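Local coordinates for protein Xcc_CTR_I (Xanthomonas campestris pv. campestris, PDB 6NJV) that probably acts as a metal-dependent nuclease of the OLD family, this chain being its C-terminal part with the magnesium-binding Toprim domain, at residues G22-E27 and P76-T81. Numbering follows the deposited sequence.
Sequences GVILVE and PHVILT. With MG (magnesium ion), chain E.
Leu25 and Ile79 meet on one face of a parallel strand pair, CD1 of Leu25 lying 3.9 Å from CG1 of Ile79. With Leu25 CG opposite the carbonyl carbon (chi1 -61°), CD1 also comes within 4.1 Å of His77 CD2, approaching that ring obliquely. The imidazole suits this largely apolar spot because its nitrogens bond to Ile75 O and Tyr127 OH. On the other face Ile24 and Val78 run side by side in the same direction, with CG1 of Ile24 3.7 Å from CG2 of Val78, while Leu80 CD1 touches Ile24 CG2 and Val26 CG1. Beta-branched residues fit such extended backbone. Four backbone hydrogen bonds join the strands, Leu25 N to Val78 O being the shortest at 2.8 Å. Beyond them the strands diverge, and a water bridges Glu27 N and Leu80 O. Glu27, a carboxylate on an extended chain, reaches past the strand end to bind magnesium through OE2 at 2.2 Å; Asp82 shares the ion, as expected of a Toprim acidic site. These are the central strands of the parallel sheet, between strands 51-55 and 127-130; helix 62-68 covers the Leu25 and Ile79 face, and helix 208-225 packs on Val78 and Leu80.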
ATOM      1  N   GLY A  22     -12.803  -3.251  10.858  1.00 46.41           N
ATOM      2  CA  GLY A  22     -11.987  -3.814   9.794  1.00 43.48           C
ATOM      3  C   GLY A  22     -10.582  -3.262   9.847  1.00 46.10           C
ATOM      4  O   GLY A  22     -10.293  -2.307  10.577  1.00 43.86           O
ATOM      5  N   VAL A  23      -9.699  -3.884   9.059  1.00 43.06           N
ATOM      6  CA  VAL A  23      -8.270  -3.584   9.118  1.00 40.43           C
ATOM      7  C   VAL A  23      -7.679  -3.628   7.721  1.00 37.09           C
ATOM      8  O   VAL A  23      -7.938  -4.565   6.963  1.00 39.75           O
ATOM      9  CB  VAL A  23      -7.501  -4.564  10.028  1.00 42.57           C
ATOM     10  CG1 VAL A  23      -6.023  -4.144  10.141  1.00 39.94           C
ATOM     11  CG2 VAL A  23      -8.141  -4.627  11.407  1.00 42.67           C
ATOM     12  N   ILE A  24      -6.861  -2.633   7.393  1.00 36.80           N
ATOM     13  CA  ILE A  24      -6.075  -2.604   6.166  1.00 40.70           C
ATOM     14  C   ILE A  24      -4.620  -2.870   6.534  1.00 40.24           C
ATOM     15  O   ILE A  24      -3.995  -2.043   7.207  1.00 41.16           O
ATOM     16  CB  ILE A  24      -6.211  -1.252   5.450  1.00 39.09           C
ATOM     17  CG1 ILE A  24      -7.664  -1.027   4.997  1.00 42.21           C
ATOM     18  CG2 ILE A  24      -5.243  -1.183   4.288  1.00 39.47           C
ATOM     19  CD1 ILE A  24      -7.958   0.404   4.627  1.00 38.64           C
ATOM     20  N   LEU A  25      -4.067  -3.997   6.070  1.00 42.38           N
ATOM     21  CA  LEU A  25      -2.690  -4.382   6.404  1.00 42.95           C
ATOM     22  C   LEU A  25      -1.727  -3.879   5.331  1.00 41.94           C
ATOM     23  O   LEU A  25      -1.861  -4.236   4.151  1.00 42.41           O
ATOM     24  CB  LEU A  25      -2.567  -5.902   6.561  1.00 41.67           C
ATOM     25  CG  LEU A  25      -3.413  -6.557   7.657  1.00 36.38           C
ATOM     26  CD1 LEU A  25      -3.387  -8.085   7.570  1.00 32.15           C
ATOM     27  CD2 LEU A  25      -2.935  -6.060   9.028  1.00 42.04           C
ATOM     28  N   VAL A  26      -0.777  -3.031   5.738  1.00 37.87           N
ATOM     29  CA  VAL A  26       0.228  -2.464   4.850  1.00 39.66           C
ATOM     30  C   VAL A  26       1.628  -2.790   5.376  1.00 43.93           C
ATOM     31  O   VAL A  26       1.812  -3.187   6.525  1.00 44.49           O
ATOM     32  CB  VAL A  26       0.052  -0.945   4.679  1.00 43.55           C
ATOM     33  CG1 VAL A  26      -1.373  -0.622   4.190  1.00 40.67           C
ATOM     34  CG2 VAL A  26       0.353  -0.226   5.962  1.00 41.03           C
ATOM     35  N   GLU A  27       2.620  -2.635   4.489  1.00 46.74           N
ATOM     36  CA  GLU A  27       4.003  -3.028   4.748  1.00 49.25           C
ATOM     37  C   GLU A  27       4.740  -2.018   5.623  1.00 50.17           C
ATOM     38  O   GLU A  27       5.439  -2.405   6.565  1.00 54.09           O
ATOM     39  CB  GLU A  27       4.749  -3.205   3.427  1.00 48.05           C
ATOM     40  CG  GLU A  27       4.589  -4.573   2.806  1.00 50.79           C
ATOM     41  CD  GLU A  27       5.359  -4.704   1.517  1.00 55.47           C
ATOM     42  OE1 GLU A  27       5.002  -5.565   0.682  1.00 57.47           O
ATOM     43  OE2 GLU A  27       6.318  -3.927   1.334  1.00 61.47           O
ATOM     44  N   PRO A  76     -12.922  -8.435   9.237  1.00 42.50           N
ATOM     45  CA  PRO A  76     -12.642  -8.150   7.823  1.00 43.32           C
ATOM     46  C   PRO A  76     -11.344  -7.373   7.659  1.00 39.83           C
ATOM     47  O   PRO A  76     -11.070  -6.423   8.395  1.00 40.71           O
ATOM     48  CB  PRO A  76     -13.854  -7.315   7.391  1.00 44.32           C
ATOM     49  CG  PRO A  76     -14.961  -7.747   8.329  1.00 46.29           C
ATOM     50  CD  PRO A  76     -14.250  -7.959   9.657  1.00 43.71           C
ATOM     51  N   HIS A  77     -10.543  -7.784   6.673  1.00 37.51           N
ATOM     52  CA  HIS A  77      -9.235  -7.177   6.490  1.00 38.49           C
ATOM     53  C   HIS A  77      -8.744  -7.387   5.066  1.00 39.93           C
ATOM     54  O   HIS A  77      -9.122  -8.346   4.387  1.00 42.84           O
ATOM     55  CB  HIS A  77      -8.222  -7.767   7.468  1.00 40.51           C
ATOM     56  CG  HIS A  77      -7.977  -9.224   7.241  1.00 38.61           C
ATOM     57  ND1 HIS A  77      -8.855 -10.199   7.668  1.00 35.70           N
ATOM     58  CD2 HIS A  77      -6.963  -9.871   6.617  1.00 33.85           C
ATOM     59  CE1 HIS A  77      -8.385 -11.385   7.326  1.00 36.83           C
ATOM     60  NE2 HIS A  77      -7.244 -11.214   6.683  1.00 37.13           N
ATOM     61  N   VAL A  78      -7.859  -6.489   4.640  1.00 39.88           N
ATOM     62  CA  VAL A  78      -7.253  -6.543   3.323  1.00 41.14           C
ATOM     63  C   VAL A  78      -5.744  -6.415   3.483  1.00 40.89           C
ATOM     64  O   VAL A  78      -5.234  -5.963   4.514  1.00 42.49           O
ATOM     65  CB  VAL A  78      -7.805  -5.442   2.376  1.00 41.72           C
ATOM     66  CG1 VAL A  78      -9.262  -5.750   1.957  1.00 41.83           C
ATOM     67  CG2 VAL A  78      -7.770  -4.130   3.053  1.00 38.57           C
ATOM     68  N   ILE A  79      -5.033  -6.838   2.443  1.00 40.01           N
ATOM     69  CA  ILE A  79      -3.584  -6.761   2.370  1.00 42.42           C
ATOM     70  C   ILE A  79      -3.225  -5.992   1.115  1.00 41.30           C
ATOM     71  O   ILE A  79      -3.867  -6.165   0.078  1.00 43.32           O
ATOM     72  CB  ILE A  79      -2.935  -8.164   2.347  1.00 44.37           C
ATOM     73  CG1 ILE A  79      -2.943  -8.795   3.739  1.00 42.01           C
ATOM     74  CG2 ILE A  79      -1.522  -8.116   1.806  1.00 42.72           C
ATOM     75  CD1 ILE A  79      -2.596 -10.303   3.698  1.00 42.26           C
ATOM     76  N   LEU A  80      -2.203  -5.143   1.232  1.00 44.18           N
ATOM     77  CA  LEU A  80      -1.580  -4.373   0.161  1.00 41.70           C
ATOM     78  C   LEU A  80      -0.080  -4.654   0.197  1.00 48.13           C
ATOM     79  O   LEU A  80       0.607  -4.223   1.132  1.00 48.77           O
ATOM     80  CB  LEU A  80      -1.827  -2.879   0.368  1.00 41.44           C
ATOM     81  CG  LEU A  80      -3.237  -2.361   0.130  1.00 39.07           C
ATOM     82  CD1 LEU A  80      -3.303  -0.916   0.551  1.00 35.99           C
ATOM     83  CD2 LEU A  80      -3.516  -2.500  -1.371  1.00 40.72           C
ATOM     84  N   THR A  81       0.449  -5.353  -0.806  1.00 47.55           N
ATOM     85  CA  THR A  81       1.873  -5.669  -0.778  1.00 54.90           C
ATOM     86  C   THR A  81       2.462  -5.551  -2.184  1.00 59.57           C
ATOM     87  O   THR A  81       1.733  -5.453  -3.173  1.00 56.41           O
ATOM     88  CB  THR A  81       2.110  -7.062  -0.151  1.00 54.41           C
ATOM     89  OG1 THR A  81       3.479  -7.185   0.267  1.00 57.01           O
ATOM     90  CG2 THR A  81       1.759  -8.176  -1.104  1.00 48.89           C
TER
HETATM   91 MG    MG E 704       7.566  -4.764  -0.316  1.00 63.02          MG
HETATM   92  O   HOH W   1       1.960  -2.036   1.757  1.00 46.95           O
HETATM   93  O   HOH W   2       8.204  -2.748   0.175  1.00 63.48           O
HETATM   94  O   HOH W   3       9.021  -3.784  -1.640  1.00 65.56           O